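Local atomic coordinates of desmoplakin (Homo sapiens, PDB entry 3R6N), a protein that probably helps anchor intermediate filaments to desmosomal adhesion plaques, its plakin domain including a rigid rod of spectrin repeats. Residues D53-L58 with Q73-Y78. Numbering follows the deposited sequence.
Sequences DYRWQL and QLEEEY
Y78 reaches straight across from helix 68-117 to helix 34-64, its CG anti to the backbone N (chi1 180°), and its hydroxyl end lies against R55 CB and the R55 backbone. Its OH is hydrogen-bonded to the carbonyl oxygen of I51, in the preceding turn, where the helix is kinked and the amides of R55 and W56 lack their bonds to the turn before. L58 and Y78 lie alongside, pointing opposite ways; CD2 of L58 is 3.6 Å from Y78 CB and as close to Y78 CG. R55, bent at chi2 and chi3, passes the hydroxyl end: its CD lies 3.6 Å from Y78 CE2, and the guanidinium, turned 65° from the ring plane, has CE2 over one face. R55 NH2 forms a salt bridge with E75 OE2 at 3.0 Å, guanidinium and carboxylate planes 41° apart, and a second with E79. K62 pairs with E75 OE1, so charges border the apolar contact. On the side facing helix 5-24, L74 packs on C14 and L15, while Y54 stacks on W17. Segments 53-58 and 73-78 run antiparallel, their axes 11.7 Å apart, packed side by side with helix 5-24 against them, as in the helical bundles of a spectrin-repeat rod.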
loop_
_atom_site.group_PDB
_atom_site.type_symbol
_atom_site.label_atom_id
_atom_site.label_comp_id
_atom_site.label_asym_id
_atom_site.label_seq_id
_atom_site.Cartn_x
_atom_site.Cartn_y
_atom_site.Cartn_z
ATOM N N ASP A 53 -52.848 39.918 -9.657
ATOM C CA ASP A 53 -53.967 40.708 -9.165
ATOM C C ASP A 53 -54.304 41.832 -10.132
ATOM O O ASP A 53 -55.407 42.378 -10.108
ATOM C CB ASP A 53 -53.651 41.288 -7.787
ATOM C CG ASP A 53 -53.778 40.262 -6.682
ATOM O OD1 ASP A 53 -53.348 39.106 -6.887
ATOM O OD2 ASP A 53 -54.317 40.609 -5.609
ATOM N N TYR A 54 -53.349 42.168 -10.989
ATOM C CA TYR A 54 -53.519 43.271 -11.923
ATOM C C TYR A 54 -54.462 42.924 -13.071
ATOM O O TYR A 54 -54.888 43.805 -13.814
ATOM C CB TYR A 54 -52.165 43.703 -12.477
ATOM C CG TYR A 54 -52.189 45.037 -13.178
ATOM C CD1 TYR A 54 -52.253 46.218 -12.452
ATOM C CD2 TYR A 54 -52.132 45.118 -14.564
ATOM C CE1 TYR A 54 -52.268 47.444 -13.085
ATOM C CE2 TYR A 54 -52.146 46.344 -15.210
ATOM C CZ TYR A 54 -52.214 47.504 -14.464
ATOM O OH TYR A 54 -52.226 48.729 -15.091
ATOM N N ARG A 55 -54.785 41.644 -13.213
ATOM C CA ARG A 55 -55.672 41.209 -14.285
ATOM C C ARG A 55 -57.029 41.889 -14.178
ATOM O O ARG A 55 -57.640 42.237 -15.188
ATOM C CB ARG A 55 -55.848 39.690 -14.275
ATOM C CG ARG A 55 -56.736 39.177 -15.397
ATOM C CD ARG A 55 -56.095 38.011 -16.136
ATOM N NE ARG A 55 -56.484 37.986 -17.546
ATOM C CZ ARG A 55 -56.040 37.100 -18.433
ATOM N NH1 ARG A 55 -55.187 36.152 -18.065
ATOM N NH2 ARG A 55 -56.452 37.163 -19.692
ATOM N N TRP A 56 -57.490 42.081 -12.947
ATOM C CA TRP A 56 -58.786 42.704 -12.704
ATOM C C TRP A 56 -58.723 44.219 -12.848
ATOM O O TRP A 56 -59.671 44.843 -13.321
ATOM C CB TRP A 56 -59.329 42.301 -11.332
ATOM C CG TRP A 56 -59.867 40.901 -11.310
ATOM C CD1 TRP A 56 -61.175 40.525 -11.407
ATOM C CD2 TRP A 56 -59.107 39.689 -11.204
ATOM N NE1 TRP A 56 -61.278 39.155 -11.360
ATOM C CE2 TRP A 56 -60.023 38.618 -11.236
ATOM C CE3 TRP A 56 -57.743 39.407 -11.081
ATOM C CZ2 TRP A 56 -59.618 37.286 -11.150
ATOM C CZ3 TRP A 56 -57.344 38.083 -10.996
ATOM C CH2 TRP A 56 -58.278 37.041 -11.030
ATOM N N GLN A 57 -57.605 44.809 -12.442
ATOM C CA GLN A 57 -57.392 46.232 -12.654
ATOM C C GLN A 57 -57.372 46.485 -14.156
ATOM O O GLN A 57 -57.803 47.537 -14.631
ATOM C CB GLN A 57 -56.073 46.675 -12.019
ATOM C CG GLN A 57 -56.121 48.034 -11.325
ATOM C CD GLN A 57 -56.327 49.189 -12.289
ATOM O OE1 GLN A 57 -57.431 49.407 -12.790
ATOM N NE2 GLN A 57 -55.261 49.940 -12.548
ATOM N N LEU A 58 -56.877 45.500 -14.897
ATOM C CA LEU A 58 -56.793 45.589 -16.350
ATOM C C LEU A 58 -58.150 45.364 -17.002
ATOM O O LEU A 58 -58.470 45.979 -18.016
ATOM C CB LEU A 58 -55.794 44.568 -16.895
ATOM C CG LEU A 58 -55.556 44.629 -18.405
ATOM C CD1 LEU A 58 -54.769 45.880 -18.766
ATOM C CD2 LEU A 58 -54.835 43.382 -18.892
ATOM N N GLN A 73 -53.583 45.578 -27.865
ATOM C CA GLN A 73 -52.198 45.826 -27.482
ATOM C C GLN A 73 -51.964 45.648 -25.981
ATOM O O GLN A 73 -50.914 45.168 -25.563
ATOM C CB GLN A 73 -51.768 47.227 -27.918
ATOM C CG GLN A 73 -50.349 47.586 -27.504
ATOM C CD GLN A 73 -49.867 48.882 -28.126
ATOM O OE1 GLN A 73 -50.556 49.480 -28.954
ATOM N NE2 GLN A 73 -48.674 49.319 -27.732
ATOM N N LEU A 74 -52.939 46.048 -25.175
ATOM C CA LEU A 74 -52.837 45.890 -23.731
ATOM C C LEU A 74 -52.906 44.422 -23.357
ATOM O O LEU A 74 -52.109 43.939 -22.559
ATOM C CB LEU A 74 -53.953 46.653 -23.016
ATOM C CG LEU A 74 -53.802 48.168 -22.895
ATOM C CD1 LEU A 74 -55.024 48.768 -22.224
ATOM C CD2 LEU A 74 -52.551 48.522 -22.122
ATOM N N GLU A 75 -53.867 43.713 -23.935
ATOM C CA GLU A 75 -54.054 42.303 -23.629
ATOM C C GLU A 75 -52.842 41.484 -24.060
ATOM O O GLU A 75 -52.482 40.504 -23.412
ATOM C CB GLU A 75 -55.320 41.770 -24.300
ATOM C CG GLU A 75 -55.763 40.409 -23.786
ATOM C CD GLU A 75 -56.104 40.430 -22.304
ATOM O OE1 GLU A 75 -56.338 41.532 -21.761
ATOM O OE2 GLU A 75 -56.135 39.346 -21.679
ATOM N N GLU A 76 -52.212 41.894 -25.155
ATOM C CA GLU A 76 -51.063 41.174 -25.687
ATOM C C GLU A 76 -49.843 41.387 -24.804
ATOM O O GLU A 76 -49.011 40.490 -24.647
ATOM C CB GLU A 76 -50.774 41.611 -27.127
ATOM C CG GLU A 76 -49.565 40.936 -27.764
ATOM C CD GLU A 76 -48.251 41.597 -27.383
ATOM O OE1 GLU A 76 -48.188 42.847 -27.376
ATOM O OE2 GLU A 76 -47.282 40.866 -27.086
ATOM N N GLU A 77 -49.739 42.581 -24.230
ATOM C CA GLU A 77 -48.642 42.900 -23.330
ATOM C C GLU A 77 -48.807 42.168 -22.009
ATOM O O GLU A 77 -47.852 41.617 -21.470
ATOM C CB GLU A 77 -48.574 44.402 -23.073
ATOM C CG GLU A 77 -47.402 44.821 -22.212
ATOM C CD GLU A 77 -46.064 44.561 -22.885
ATOM O OE1 GLU A 77 -45.942 44.843 -24.098
ATOM O OE2 GLU A 77 -45.136 44.071 -22.201
ATOM N N TYR A 78 -50.026 42.165 -21.488
ATOM C CA TYR A 78 -50.289 41.527 -20.209
ATOM C C TYR A 78 -50.074 40.017 -20.275
ATOM O O TYR A 78 -49.449 39.433 -19.388
ATOM C CB TYR A 78 -51.701 41.843 -19.713
ATOM C CG TYR A 78 -52.008 41.186 -18.392
ATOM C CD1 TYR A 78 -51.671 41.798 -17.194
ATOM C CD2 TYR A 78 -52.616 39.942 -18.342
ATOM C CE1 TYR A 78 -51.941 41.191 -15.984
ATOM C CE2 TYR A 78 -52.890 39.328 -17.138
ATOM C CZ TYR A 78 -52.552 39.954 -15.961
ATOM O OH TYR A 78 -52.827 39.336 -14.761
#